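Local coordinates for protein ESSB (Geobacillus thermodenitrificans, PDB 4ANO) that probably serves as a membrane-embedded component of the type VII secretion system, this chain being its cytoplasmic, probably kinase-like fragment, at residues A90-V95 with A192-W197; V148-L153 with E180-D185. All coordinates share one frame; numbering follows the deposited sequence.

Contact 1: A90-V95 with A192-W197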
# COMPACT_ATOMS: atom_id res chain seq x y z
N ALA A 90 -6.95 -10.56 0.15
CA ALA A 90 -5.76 -9.76 0.30
C ALA A 90 -6.05 -8.28 0.57
O ALA A 90 -5.37 -7.63 1.41
CB ALA A 90 -4.81 -9.91 -0.91
N ALA A 91 -7.06 -7.78 -0.12
CA ALA A 91 -7.46 -6.38 -0.04
C ALA A 91 -8.11 -6.13 1.32
O ALA A 91 -7.86 -5.11 1.95
CB ALA A 91 -8.42 -6.03 -1.16
N ILE A 92 -8.90 -7.09 1.80
CA ILE A 92 -9.41 -7.01 3.17
C ILE A 92 -8.35 -6.93 4.27
O ILE A 92 -8.43 -6.06 5.16
CB ILE A 92 -10.48 -8.15 3.42
CG1 ILE A 92 -11.69 -7.94 2.49
CG2 ILE A 92 -10.87 -8.22 4.88
CD1 ILE A 92 -12.75 -9.10 2.54
N HIS A 93 -7.34 -7.77 4.20
CA HIS A 93 -6.22 -7.67 5.12
C HIS A 93 -5.52 -6.32 5.02
O HIS A 93 -5.14 -5.76 6.03
CB HIS A 93 -5.16 -8.73 4.84
CG HIS A 93 -5.64 -10.15 4.99
ND1 HIS A 93 -5.30 -11.13 4.09
CD2 HIS A 93 -6.40 -10.76 5.93
CE1 HIS A 93 -5.84 -12.28 4.45
NE2 HIS A 93 -6.53 -12.08 5.56
N LEU A 94 -5.33 -5.80 3.81
CA LEU A 94 -4.76 -4.45 3.64
C LEU A 94 -5.58 -3.38 4.35
O LEU A 94 -5.05 -2.55 5.11
CB LEU A 94 -4.65 -4.09 2.13
CG LEU A 94 -4.12 -2.66 1.88
CD1 LEU A 94 -2.71 -2.44 2.37
CD2 LEU A 94 -4.13 -2.40 0.34
N VAL A 95 -6.88 -3.43 4.17
CA VAL A 95 -7.74 -2.37 4.73
C VAL A 95 -7.72 -2.53 6.25
O VAL A 95 -7.58 -1.57 6.95
CB VAL A 95 -9.20 -2.46 4.18
CG1 VAL A 95 -10.11 -1.46 4.89
CG2 VAL A 95 -9.20 -2.23 2.67
N ALA A 192 -16.73 -2.81 4.84
CA ALA A 192 -18.08 -3.41 4.62
C ALA A 192 -18.40 -3.79 3.17
O ALA A 192 -19.04 -4.86 2.94
CB ALA A 192 -19.14 -2.47 5.13
N VAL A 193 -17.97 -2.95 2.22
CA VAL A 193 -18.24 -3.14 0.78
C VAL A 193 -17.46 -4.39 0.34
O VAL A 193 -18.04 -5.34 -0.24
CB VAL A 193 -17.82 -1.91 -0.11
CG1 VAL A 193 -17.74 -2.31 -1.58
CG2 VAL A 193 -18.82 -0.64 0.11
N LEU A 194 -16.18 -4.43 0.69
CA LEU A 194 -15.37 -5.62 0.44
C LEU A 194 -15.97 -6.89 1.05
O LEU A 194 -15.88 -7.96 0.41
CB LEU A 194 -13.93 -5.48 0.90
CG LEU A 194 -13.09 -4.48 0.12
CD1 LEU A 194 -11.80 -4.22 0.85
CD2 LEU A 194 -12.77 -5.09 -1.28
N GLU A 195 -16.56 -6.79 2.25
CA GLU A 195 -17.03 -8.00 2.89
C GLU A 195 -18.21 -8.57 2.15
O GLU A 195 -18.31 -9.79 1.98
CB GLU A 195 -17.40 -7.77 4.33
CG GLU A 195 -17.12 -9.05 5.13
CD GLU A 195 -15.66 -9.15 5.50
OE1 GLU A 195 -15.16 -8.17 6.09
OE2 GLU A 195 -15.02 -10.18 5.22
N LYS A 196 -19.12 -7.72 1.69
CA LYS A 196 -20.24 -8.23 0.89
C LYS A 196 -19.73 -8.81 -0.43
O LYS A 196 -20.28 -9.82 -0.95
CB LYS A 196 -21.31 -7.14 0.66
CG LYS A 196 -22.63 -7.69 0.13
CD LYS A 196 -23.58 -6.58 -0.34
CE LYS A 196 -23.59 -6.41 -1.86
NZ LYS A 196 -22.29 -5.85 -2.35
N TRP A 197 -18.69 -8.18 -0.98
CA TRP A 197 -18.07 -8.69 -2.23
C TRP A 197 -17.40 -10.05 -2.06
O TRP A 197 -17.56 -10.91 -2.93
CB TRP A 197 -17.06 -7.70 -2.76
CG TRP A 197 -16.60 -8.00 -4.19
CD1 TRP A 197 -17.10 -8.91 -5.09
CD2 TRP A 197 -15.61 -7.26 -4.87
NE1 TRP A 197 -16.41 -8.83 -6.28
CE2 TRP A 197 -15.49 -7.81 -6.16
CE3 TRP A 197 -14.77 -6.21 -4.50
CZ2 TRP A 197 -14.58 -7.33 -7.08
CZ3 TRP A 197 -13.88 -5.74 -5.40
CH2 TRP A 197 -13.78 -6.27 -6.68
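L194 projects from helix 187-207 as a knob into a shallow hollow on helix 84-98 formed by A91, I92 and V95. The motif is an antiparallel helix pair in the helical part of the cytoplasmic fragment, whose family is grouped with the protein kinases. Over these segments the axes come within 10.1 Å and their directions differ by 159°, so the helices run close to antiparallel. L194 CD1 lies anti to CA (chi2 168°), which makes it the leading atom of the knob. It meets V95 CG2 at 3.7 Å on one wall of the hollow and A91 CB at 4.3 Å on another, where the small alanine forms a low spot between the larger neighbours. I92 is the third wall and also a bump in its own right: it slides past L194 in the opposite direction, so that its CG1 rests 3.7 Å from L194 CB, beside the root of the knob instead of its end. Deeper in the core, V152 of helix 141-155 touches both A91 and L194, adding a third helix to the packing. I92 also touches L191 and V198, before and after the segment on helix 187-207, while V95 touches V190 and L191. Cutting I92 back to an alanine here would probably open a gap beside L194 CB and CD1 and take away the methyl that E195 OE2 lies against. The interlock is mainly aliphatic, and the two segments together bury 217 Å². At its exposed margin E195 bends at chi2 (82°), bringing its carboxylate across I92 at about a right angle to that side chain, with OE2 3.7 Å from I92 CD1.

Contact 2: V148-L153 with E180-D185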
# COMPACT_ATOMS: atom_id res chain seq x y z
N VAL A 148 -5.93 3.86 -0.54
CA VAL A 148 -6.41 2.52 -0.28
C VAL A 148 -7.46 2.05 -1.30
O VAL A 148 -7.39 0.94 -1.82
CB VAL A 148 -6.99 2.39 1.19
CG1 VAL A 148 -7.80 1.07 1.39
CG2 VAL A 148 -5.85 2.41 2.28
N LYS A 149 -8.41 2.96 -1.64
CA LYS A 149 -9.48 2.63 -2.60
C LYS A 149 -8.82 2.30 -3.97
O LYS A 149 -9.15 1.28 -4.61
CB LYS A 149 -10.44 3.80 -2.74
CG LYS A 149 -11.43 3.94 -1.53
CD LYS A 149 -12.17 5.31 -1.66
CE LYS A 149 -13.33 5.45 -0.67
NZ LYS A 149 -13.87 6.87 -0.71
N ALA A 150 -7.86 3.14 -4.37
CA ALA A 150 -7.23 2.96 -5.67
C ALA A 150 -6.43 1.65 -5.67
O ALA A 150 -6.38 0.94 -6.68
CB ALA A 150 -6.38 4.11 -6.06
N THR A 151 -5.70 1.42 -4.57
CA THR A 151 -4.86 0.18 -4.44
C THR A 151 -5.71 -1.09 -4.44
O THR A 151 -5.44 -2.10 -5.13
CB THR A 151 -3.96 0.23 -3.22
OG1 THR A 151 -3.12 1.38 -3.38
CG2 THR A 151 -3.14 -1.07 -3.14
N VAL A 152 -6.79 -1.06 -3.69
CA VAL A 152 -7.71 -2.19 -3.67
C VAL A 152 -8.36 -2.41 -5.05
O VAL A 152 -8.43 -3.59 -5.49
CB VAL A 152 -8.82 -1.85 -2.63
CG1 VAL A 152 -10.06 -2.80 -2.80
CG2 VAL A 152 -8.23 -1.99 -1.22
N LEU A 153 -8.79 -1.34 -5.72
CA LEU A 153 -9.33 -1.50 -7.11
C LEU A 153 -8.28 -2.02 -8.06
O LEU A 153 -8.52 -2.89 -8.91
CB LEU A 153 -9.93 -0.21 -7.65
CG LEU A 153 -11.23 0.11 -6.90
CD1 LEU A 153 -11.74 1.52 -7.15
CD2 LEU A 153 -12.26 -0.90 -7.15
N GLU A 180 -19.41 1.34 -5.41
CA GLU A 180 -19.63 1.22 -3.99
C GLU A 180 -18.36 1.53 -3.23
O GLU A 180 -18.38 2.22 -2.20
CB GLU A 180 -20.06 -0.20 -3.67
CG GLU A 180 -21.55 -0.40 -3.83
CD GLU A 180 -22.03 -1.72 -3.23
OE1 GLU A 180 -21.99 -1.85 -1.99
OE2 GLU A 180 -22.46 -2.59 -4.01
N LEU A 181 -17.23 0.99 -3.70
CA LEU A 181 -15.95 1.30 -3.05
C LEU A 181 -15.56 2.78 -3.07
O LEU A 181 -15.29 3.33 -2.00
CB LEU A 181 -14.82 0.42 -3.58
CG LEU A 181 -14.71 -1.06 -3.26
CD1 LEU A 181 -13.91 -1.64 -4.37
CD2 LEU A 181 -13.94 -1.31 -1.99
N TRP A 182 -15.56 3.46 -4.23
CA TRP A 182 -15.32 4.93 -4.26
C TRP A 182 -16.26 5.74 -3.40
O TRP A 182 -15.84 6.77 -2.80
CB TRP A 182 -15.40 5.51 -5.67
CG TRP A 182 -14.25 5.20 -6.42
CD1 TRP A 182 -14.20 4.50 -7.59
CD2 TRP A 182 -12.91 5.54 -6.09
NE1 TRP A 182 -12.90 4.39 -8.01
CE2 TRP A 182 -12.08 5.00 -7.10
CE3 TRP A 182 -12.31 6.20 -5.00
CZ2 TRP A 182 -10.70 5.14 -7.07
CZ3 TRP A 182 -10.93 6.34 -4.99
CH2 TRP A 182 -10.14 5.82 -6.02
N GLN A 183 -17.52 5.29 -3.37
CA GLN A 183 -18.57 5.93 -2.59
C GLN A 183 -18.29 5.94 -1.09
O GLN A 183 -18.67 6.87 -0.39
CB GLN A 183 -19.91 5.22 -2.83
CG GLN A 183 -20.65 5.67 -4.04
CD GLN A 183 -22.02 5.06 -4.08
OE1 GLN A 183 -22.76 5.13 -3.09
NE2 GLN A 183 -22.36 4.44 -5.18
N ALA A 184 -17.61 4.89 -0.62
CA ALA A 184 -17.50 4.62 0.82
C ALA A 184 -16.83 5.81 1.56
O ALA A 184 -15.87 6.38 1.07
CB ALA A 184 -16.80 3.24 1.05
N ASP A 185 -17.33 6.04 2.76
CA ASP A 185 -17.16 7.24 3.55
C ASP A 185 -15.79 7.30 4.30
O ASP A 185 -15.17 8.37 4.50
CB ASP A 185 -18.32 7.25 4.58
CG ASP A 185 -19.69 6.67 3.98
OD1 ASP A 185 -19.82 5.50 3.41
OD2 ASP A 185 -20.72 7.42 4.13
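K149 crosses the W182 indole obliquely and ends among backbone carbonyls of the 180-185 segment. Its CB starts beside the indole, 3.4 Å from W182 CZ3. CG meets L181 O more distantly, and CD comes back to the indole, 3.5 Å from W182 CE3. CE lies close to two carbonyl oxygens, L181 O and A184 O, each 3.2 Å away. Because all torsions beyond CG are extended (170-171°), the chain spends its full length on this crossing and delivers NZ to two acceptors. The bond from K149 NZ to A184 O is 2.7 Å long, lies in the carbonyl plane and meets the C=O at 158°. The second, from K149 NZ to W182 O, measures 2.9 Å, but here the nitrogen stands above the carbonyl plane, 46° out of it. The site is the C-terminal end of helix 176-183, since A184 is the first residue to leave helical backbone angles; in the helical part of a fragment whose family is grouped with the protein kinases, consistent with a kinase-like fold, a lysine from helix 141-155 thus holds the last turn of its neighbour. K149 is a buried residue, and the negative end of the helix dipole, with the two carbonyls, would probably help to stabilise its ammonium charge. On the same side of the indole, nearer NE1, L153 meets both W182 and L181. Its CD1 stands 3.0 Å above the indole plane, displaced toward the rim, while its CD2 presses on L181 CD1 closer than ordinary van der Waals contact. A150 CB approaches W182 CH2 more loosely. H169 stacks on the W182 ring, and Y165 of helix 162-168 touches L153. V152 CG1 comes up to the other methyl of L181, CD2.

How the contacts relate
Following the chain from the N terminus, helix 84-98 comes first and supplies one side of contact 1, which stays open while the chain passes through short strands and then helix 141-155. That helix opens contact 2, which closes after 26 intervening residues when helix 176-183 returns beside it. Helix 187-207 follows directly and closes contact 1 across 96 intervening residues, so the smaller loop lies wholly within the larger and the two do not cross. Their centres are 10 Å apart, and they touch where V95 CG2 meets V148 CG1 at 3.8 Å and V193 CG1 meets L181 CG at 3.7 Å, joining all four helices.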